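Local structure of proline dehydrogenase (Deinococcus radiodurans, 4H6Q) at residues T165-D177 against P204-L216. The protein oxidises L-proline to (S)-1-pyrroline-5-carboxylate with FAD as cofactor, passing the electrons to a quinone in the first step of proline breakdown to glutamate. Residues are numbered along the deposited sequence; the frame is centred on the assembly and turned at random.
Sequences TVLQSYLYRSLGD and PDKADVDQNYRRL. With FAD (flavin-adenine dinucleotide), chain C.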
loop_
_atom_site.group_PDB
_atom_site.type_symbol
_atom_site.label_atom_id
_atom_site.label_comp_id
_atom_site.label_asym_id
_atom_site.label_seq_id
_atom_site.Cartn_x
_atom_site.Cartn_y
_atom_site.Cartn_z
ATOM N N THR A 165 -5.630 5.273 3.210
ATOM C CA THR A 165 -6.033 4.477 2.044
ATOM C C THR A 165 -5.281 4.955 0.796
ATOM O O THR A 165 -4.221 5.607 0.948
ATOM C CB THR A 165 -7.587 4.399 1.888
ATOM O OG1 THR A 165 -7.913 3.400 0.921
ATOM C CG2 THR A 165 -8.224 5.725 1.459
ATOM N N VAL A 166 -5.794 4.571 -0.373
ATOM C CA VAL A 166 -5.099 4.709 -1.650
ATOM C C VAL A 166 -6.102 5.211 -2.693
ATOM O O VAL A 166 -7.273 4.793 -2.673
ATOM C CB VAL A 166 -4.579 3.329 -2.135
ATOM C CG1 VAL A 166 -3.919 3.432 -3.507
ATOM C CG2 VAL A 166 -3.630 2.673 -1.072
ATOM N N LEU A 167 -5.666 6.107 -3.589
ATOM C CA LEU A 167 -6.466 6.454 -4.770
ATOM C C LEU A 167 -5.639 6.239 -6.006
ATOM O O LEU A 167 -4.408 6.547 -6.045
ATOM C CB LEU A 167 -6.996 7.886 -4.745
ATOM C CG LEU A 167 -8.008 8.152 -3.627
ATOM C CD1 LEU A 167 -8.300 9.608 -3.520
ATOM C CD2 LEU A 167 -9.310 7.379 -3.829
ATOM N N GLN A 168 -6.327 5.732 -7.034
ATOM C CA GLN A 168 -5.641 5.335 -8.287
ATOM C C GLN A 168 -5.866 6.387 -9.373
ATOM O O GLN A 168 -7.046 6.698 -9.736
ATOM C CB GLN A 168 -6.152 3.970 -8.794
ATOM C CG GLN A 168 -5.952 2.832 -7.802
ATOM C CD GLN A 168 -7.069 1.837 -7.818
ATOM O OE1 GLN A 168 -8.238 2.229 -7.870
ATOM N NE2 GLN A 168 -6.749 0.566 -7.673
ATOM N N SER A 169 -4.792 6.938 -9.937
ATOM C CA SER A 169 -4.936 8.047 -10.899
ATOM C C SER A 169 -5.523 7.619 -12.230
ATOM O O SER A 169 -5.941 8.473 -13.028
ATOM C CB SER A 169 -3.606 8.765 -11.152
ATOM O OG SER A 169 -2.735 8.003 -12.021
ATOM N N TYR A 170 -5.552 6.322 -12.535
ATOM C CA TYR A 170 -6.154 5.922 -13.805
ATOM C C TYR A 170 -7.665 5.992 -13.808
ATOM O O TYR A 170 -8.275 5.953 -14.893
ATOM C CB TYR A 170 -5.614 4.576 -14.340
ATOM C CG TYR A 170 -5.928 3.270 -13.596
ATOM C CD1 TYR A 170 -5.366 2.071 -14.063
ATOM C CD2 TYR A 170 -6.689 3.206 -12.417
ATOM C CE1 TYR A 170 -5.597 0.830 -13.425
ATOM C CE2 TYR A 170 -6.906 1.983 -11.754
ATOM C CZ TYR A 170 -6.344 0.803 -12.256
ATOM O OH TYR A 170 -6.557 -0.390 -11.598
ATOM N N LEU A 171 -8.307 6.132 -12.646
ATOM C CA LEU A 171 -9.791 6.161 -12.610
ATOM C C LEU A 171 -10.343 7.575 -12.772
ATOM O O LEU A 171 -9.889 8.509 -12.099
ATOM C CB LEU A 171 -10.337 5.585 -11.300
ATOM C CG LEU A 171 -10.034 4.124 -10.962
ATOM C CD1 LEU A 171 -10.865 3.678 -9.742
ATOM C CD2 LEU A 171 -10.290 3.188 -12.123
ATOM N N TYR A 172 -11.363 7.731 -13.616
ATOM C CA TYR A 172 -12.025 9.013 -13.756
ATOM C C TYR A 172 -12.590 9.541 -12.454
ATOM O O TYR A 172 -12.660 10.761 -12.285
ATOM C CB TYR A 172 -13.192 8.902 -14.750
ATOM C CG TYR A 172 -12.822 8.352 -16.102
ATOM C CD1 TYR A 172 -11.928 9.015 -16.941
ATOM C CD2 TYR A 172 -13.440 7.208 -16.588
ATOM C CE1 TYR A 172 -11.634 8.509 -18.220
ATOM C CE2 TYR A 172 -13.143 6.705 -17.842
ATOM C CZ TYR A 172 -12.249 7.365 -18.661
ATOM O OH TYR A 172 -11.959 6.854 -19.925
ATOM N N ARG A 173 -12.993 8.643 -11.545
ATOM C CA ARG A 173 -13.697 9.058 -10.311
ATOM C C ARG A 173 -12.756 9.576 -9.213
ATOM O O ARG A 173 -13.223 10.135 -8.202
ATOM C CB ARG A 173 -14.481 7.885 -9.731
ATOM C CG ARG A 173 -13.609 6.627 -9.424
ATOM C CD ARG A 173 -14.437 5.551 -8.696
ATOM N NE ARG A 173 -14.962 6.067 -7.422
ATOM C CZ ARG A 173 -15.976 5.527 -6.755
ATOM N NH1 ARG A 173 -16.601 4.436 -7.221
ATOM N NH2 ARG A 173 -16.385 6.083 -5.626
ATOM N N SER A 174 -11.449 9.359 -9.372
ATOM C CA SER A 174 -10.533 9.542 -8.245
ATOM C C SER A 174 -10.406 10.993 -7.721
ATOM O O SER A 174 -10.328 11.196 -6.503
ATOM C CB SER A 174 -9.148 8.972 -8.567
ATOM O OG SER A 174 -9.245 7.554 -8.640
ATOM N N LEU A 175 -10.369 11.992 -8.610
ATOM C CA LEU A 175 -10.270 13.369 -8.135
ATOM C C LEU A 175 -11.469 13.751 -7.260
ATOM O O LEU A 175 -11.309 14.418 -6.224
ATOM C CB LEU A 175 -10.123 14.365 -9.295
ATOM C CG LEU A 175 -8.696 14.546 -9.831
ATOM C CD1 LEU A 175 -8.745 15.581 -10.930
ATOM C CD2 LEU A 175 -7.679 14.996 -8.783
ATOM N N GLY A 176 -12.675 13.366 -7.686
ATOM C CA GLY A 176 -13.869 13.637 -6.907
ATOM C C GLY A 176 -13.840 12.884 -5.574
ATOM O O GLY A 176 -14.223 13.442 -4.516
ATOM N N ASP A 177 -13.356 11.639 -5.593
ATOM C CA ASP A 177 -13.238 10.875 -4.348
ATOM C C ASP A 177 -12.279 11.589 -3.381
ATOM O O ASP A 177 -12.562 11.692 -2.185
ATOM C CB ASP A 177 -12.668 9.482 -4.609
ATOM C CG ASP A 177 -13.648 8.559 -5.312
ATOM O OD1 ASP A 177 -14.884 8.699 -5.130
ATOM O OD2 ASP A 177 -13.166 7.656 -6.011
ATOM N N PRO A 204 -7.723 5.503 -20.983
ATOM C CA PRO A 204 -6.887 4.596 -21.767
ATOM C C PRO A 204 -5.522 5.160 -22.104
ATOM O O PRO A 204 -4.578 4.385 -22.339
ATOM C CB PRO A 204 -7.660 4.442 -23.080
ATOM C CG PRO A 204 -9.007 4.827 -22.777
ATOM C CD PRO A 204 -9.025 5.759 -21.622
ATOM N N ASP A 205 -5.409 6.478 -22.188
ATOM C CA ASP A 205 -4.133 7.091 -22.571
ATOM C C ASP A 205 -3.253 7.292 -21.335
ATOM O O ASP A 205 -3.649 7.936 -20.357
ATOM C CB ASP A 205 -4.391 8.439 -23.238
ATOM C CG ASP A 205 -3.184 8.975 -24.002
ATOM O OD1 ASP A 205 -2.035 8.796 -23.575
ATOM O OD2 ASP A 205 -3.394 9.609 -25.052
ATOM N N LYS A 206 -2.038 6.763 -21.396
ATOM C CA LYS A 206 -1.090 6.868 -20.285
ATOM C C LYS A 206 -0.745 8.310 -19.967
ATOM O O LYS A 206 -0.502 8.622 -18.804
ATOM C CB LYS A 206 0.173 6.050 -20.579
ATOM N N ALA A 207 -0.757 9.197 -20.956
ATOM C CA ALA A 207 -0.513 10.613 -20.683
ATOM C C ALA A 207 -1.592 11.177 -19.748
ATOM O O ALA A 207 -1.274 12.018 -18.882
ATOM C CB ALA A 207 -0.437 11.423 -21.984
ATOM N N ASP A 208 -2.835 10.720 -19.899
ATOM C CA ASP A 208 -3.894 11.150 -18.979
ATOM C C ASP A 208 -3.739 10.553 -17.573
ATOM O O ASP A 208 -3.978 11.234 -16.578
ATOM C CB ASP A 208 -5.315 10.883 -19.517
ATOM C CG ASP A 208 -5.656 11.702 -20.757
ATOM O OD1 ASP A 208 -5.210 12.878 -20.850
ATOM O OD2 ASP A 208 -6.360 11.176 -21.658
ATOM N N VAL A 209 -3.382 9.278 -17.499
ATOM C CA VAL A 209 -3.069 8.648 -16.207
ATOM C C VAL A 209 -1.996 9.437 -15.486
ATOM O O VAL A 209 -2.109 9.701 -14.268
ATOM C CB VAL A 209 -2.594 7.192 -16.397
ATOM C CG1 VAL A 209 -2.226 6.561 -15.032
ATOM C CG2 VAL A 209 -3.699 6.385 -17.056
ATOM N N ASP A 210 -0.944 9.815 -16.212
ATOM C CA ASP A 210 0.190 10.527 -15.600
ATOM C C ASP A 210 -0.165 11.971 -15.180
ATOM O O ASP A 210 0.314 12.446 -14.135
ATOM C CB ASP A 210 1.399 10.546 -16.545
ATOM C CG ASP A 210 2.010 9.164 -16.737
ATOM O OD1 ASP A 210 1.650 8.224 -15.971
ATOM O OD2 ASP A 210 2.851 9.025 -17.680
ATOM N N GLN A 211 -0.953 12.677 -15.990
ATOM C CA GLN A 211 -1.403 14.003 -15.615
ATOM C C GLN A 211 -2.329 13.962 -14.409
ATOM O O GLN A 211 -2.223 14.796 -13.492
ATOM C CB GLN A 211 -2.089 14.714 -16.774
ATOM C CG GLN A 211 -2.120 16.214 -16.531
ATOM C CD GLN A 211 -0.702 16.807 -16.195
ATOM O OE1 GLN A 211 0.350 16.395 -16.754
ATOM N NE2 GLN A 211 -0.685 17.762 -15.290
ATOM N N ASN A 212 -3.233 12.983 -14.407
ATOM C CA ASN A 212 -4.201 12.869 -13.316
ATOM C C ASN A 212 -3.471 12.519 -12.022
ATOM O O ASN A 212 -3.900 12.932 -10.937
ATOM C CB ASN A 212 -5.289 11.833 -13.638
ATOM C CG ASN A 212 -6.535 12.057 -12.833
ATOM O OD1 ASN A 212 -7.034 13.189 -12.768
ATOM N ND2 ASN A 212 -7.085 11.000 -12.239
ATOM N N TYR A 213 -2.367 11.766 -12.134
ATOM C CA TYR A 213 -1.521 11.466 -10.987
ATOM C C TYR A 213 -1.010 12.748 -10.335
ATOM O O TYR A 213 -1.113 12.941 -9.089
ATOM C CB TYR A 213 -0.367 10.541 -11.408
ATOM C CG TYR A 213 0.426 10.017 -10.227
ATOM C CD1 TYR A 213 0.171 8.759 -9.700
ATOM C CD2 TYR A 213 1.432 10.808 -9.612
ATOM C CE1 TYR A 213 0.889 8.265 -8.598
ATOM C CE2 TYR A 213 2.138 10.326 -8.543
ATOM C CZ TYR A 213 1.860 9.079 -8.028
ATOM O OH TYR A 213 2.556 8.647 -6.916
ATOM N N ARG A 214 -0.462 13.644 -11.149
ATOM C CA ARG A 214 -0.024 14.934 -10.633
ATOM C C ARG A 214 -1.160 15.706 -9.968
ATOM O O ARG A 214 -0.955 16.269 -8.894
ATOM C CB ARG A 214 0.621 15.765 -11.740
ATOM C CG ARG A 214 1.912 15.171 -12.263
ATOM C CD ARG A 214 2.376 15.967 -13.487
ATOM N NE ARG A 214 3.736 15.648 -13.908
ATOM C CZ ARG A 214 4.070 14.598 -14.633
ATOM N NH1 ARG A 214 3.123 13.748 -15.046
ATOM N NH2 ARG A 214 5.354 14.429 -14.980
ATOM N N ARG A 215 -2.343 15.766 -10.592
ATOM C CA ARG A 215 -3.464 16.500 -9.992
ATOM C C ARG A 215 -3.799 15.927 -8.618
ATOM O O ARG A 215 -4.050 16.683 -7.679
ATOM C CB ARG A 215 -4.712 16.483 -10.918
ATOM C CG ARG A 215 -4.511 17.217 -12.231
ATOM C CD ARG A 215 -5.847 17.378 -12.985
ATOM N NE ARG A 215 -6.280 16.109 -13.564
ATOM C CZ ARG A 215 -6.246 15.826 -14.867
ATOM N NH1 ARG A 215 -5.820 16.746 -15.734
ATOM N NH2 ARG A 215 -6.651 14.644 -15.307
ATOM N N LEU A 216 -3.805 14.599 -8.476
ATOM C CA LEU A 216 -4.143 14.003 -7.185
ATOM C C LEU A 216 -3.121 14.414 -6.105
ATOM O O LEU A 216 -3.498 14.790 -4.985
ATOM C CB LEU A 216 -4.178 12.466 -7.284
ATOM C CG LEU A 216 -5.488 11.904 -7.831
ATOM C CD1 LEU A 216 -5.254 10.444 -8.169
ATOM C CD2 LEU A 216 -6.626 12.048 -6.789
HETATM P PA FAD C . 5.100 3.065 -14.541
HETATM O O1A FAD C . 4.737 4.225 -15.474
HETATM O O2A FAD C . 4.377 1.792 -14.708
HETATM O O5B FAD C . 6.556 2.700 -14.529
HETATM C C5B FAD C . 7.538 3.704 -14.328
HETATM C C4B FAD C . 8.953 3.164 -14.349
HETATM O O4B FAD C . 9.174 2.511 -13.120
HETATM C C3B FAD C . 9.196 2.114 -15.371
HETATM O O3B FAD C . 9.472 2.605 -16.672
HETATM C C2B FAD C . 10.324 1.380 -14.753
HETATM O O2B FAD C . 11.533 2.105 -14.822
HETATM C C1B FAD C . 9.882 1.323 -13.326
HETATM N N9A FAD C . 9.018 0.183 -13.017
HETATM C C8A FAD C . 7.708 0.236 -12.545
HETATM N N7A FAD C . 7.204 -0.983 -12.354
HETATM C C5A FAD C . 8.214 -1.886 -12.673
HETATM C C6A FAD C . 8.298 -3.266 -12.684
HETATM N N6A FAD C . 7.201 -4.084 -12.277
HETATM N N1A FAD C . 9.452 -3.828 -13.077
HETATM C C2A FAD C . 10.517 -3.093 -13.455
HETATM N N3A FAD C . 10.492 -1.751 -13.472
HETATM C C4A FAD C . 9.371 -1.157 -13.078
HETATM N N1 FAD C . -1.934 0.273 -7.280
HETATM C C2 FAD C . -3.185 -0.083 -6.882
HETATM O O2 FAD C . -4.093 -0.210 -7.820
HETATM N N3 FAD C . -3.517 -0.286 -5.570
HETATM C C4 FAD C . -2.575 -0.144 -4.558
HETATM O O4 FAD C . -2.916 -0.366 -3.273
HETATM C C4X FAD C . -1.210 0.232 -4.934
HETATM N N5 FAD C . -0.237 0.388 -3.980
HETATM C C5X FAD C . 1.012 0.781 -4.406
HETATM C C6 FAD C . 2.029 0.960 -3.454
HETATM C C7 FAD C . 3.316 1.393 -3.865
HETATM C C7M FAD C . 4.422 1.591 -2.831
HETATM C C8 FAD C . 3.551 1.637 -5.240
HETATM C C8M FAD C . 4.899 2.104 -5.718
HETATM C C9 FAD C . 2.538 1.419 -6.186
HETATM C C9A FAD C . 1.281 1.018 -5.777
HETATM N N10 FAD C . 0.276 0.844 -6.749
HETATM C C10 FAD C . -0.969 0.440 -6.333
HETATM C "C1'" FAD C . 0.500 1.117 -8.159
HETATM C "C2'" FAD C . 0.785 -0.054 -9.048
HETATM O "O2'" FAD C . 1.471 -1.003 -8.241
HETATM C "C3'" FAD C . 1.433 0.734 -10.212
HETATM O "O3'" FAD C . 0.587 1.027 -11.283
HETATM C "C4'" FAD C . 2.743 0.267 -10.713
HETATM O "O4'" FAD C . 3.581 0.306 -9.613
HETATM C "C5'" FAD C . 3.209 1.217 -11.807
HETATM O "O5'" FAD C . 4.494 1.660 -11.496
HETATM P P FAD C . 4.914 3.194 -11.560
HETATM O O1P FAD C . 4.000 4.257 -10.877
HETATM O O2P FAD C . 6.430 3.131 -11.233
HETATM O O3P FAD C . 4.964 3.599 -13.122
HETATM O O HOH W 1 -9.819 11.393 -11.450
#
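Ser-169, just past the C-terminal end of strand 163-168, presses against helix 206-222 in the beta/alpha barrel of proline dehydrogenase, where a strand-to-helix loop packs on the helix that follows the next strand, 188-191. This is the tight side. Ser-169 CB lies 3.4 Å from Tyr-213 N. Ser-169 OG, held between backbone N and carbonyl carbon (chi1 76°), donates to Val-209 O from above the carbonyl plane, 2.9 Å away; Tyr-213 N reaches the same oxygen from the opposite face. That OG also sits in plane at the edge of the Tyr-213 ring. One helical turn on from Asn-212, Leu-216 puts CD1 3.6 Å from Ser-169 CA, while Leu-216 CD2 meets Leu-175 CD2 at 3.7 Å. Asn-212 links helix to loop: with CG anti to the backbone N (chi1 -158°), ND2 donates to Ser-169 O at 2.9 Å, nearly straight at 162°, and gives a second bond to a water that also joins Leu-171 O and Leu-175 N. Its OD1 is gripped side-on by NE and NH2 of Arg-215. A leucine in its place would probably leave Ser-169 O without this donor, the water with one partner fewer and the Arg-215 guanidinium freer to turn. One residue before Ser-169, at the end of the strand, Gln-168 NE2 donates to the flavin O2 of FAD at 2.8 Å. Toward solvent the packing thins: Tyr-172 touches Pro-204 CD only through OH, at 3.6 Å, and that hydroxyl is hydrogen-bonded to Ala-199 O. Farther out, Leu-175 CD1 leans on Arg-215, whose NE lies in the carbonyl plane of Asn-212, on a lone pair of OD1, 3.1 Å from that oxygen.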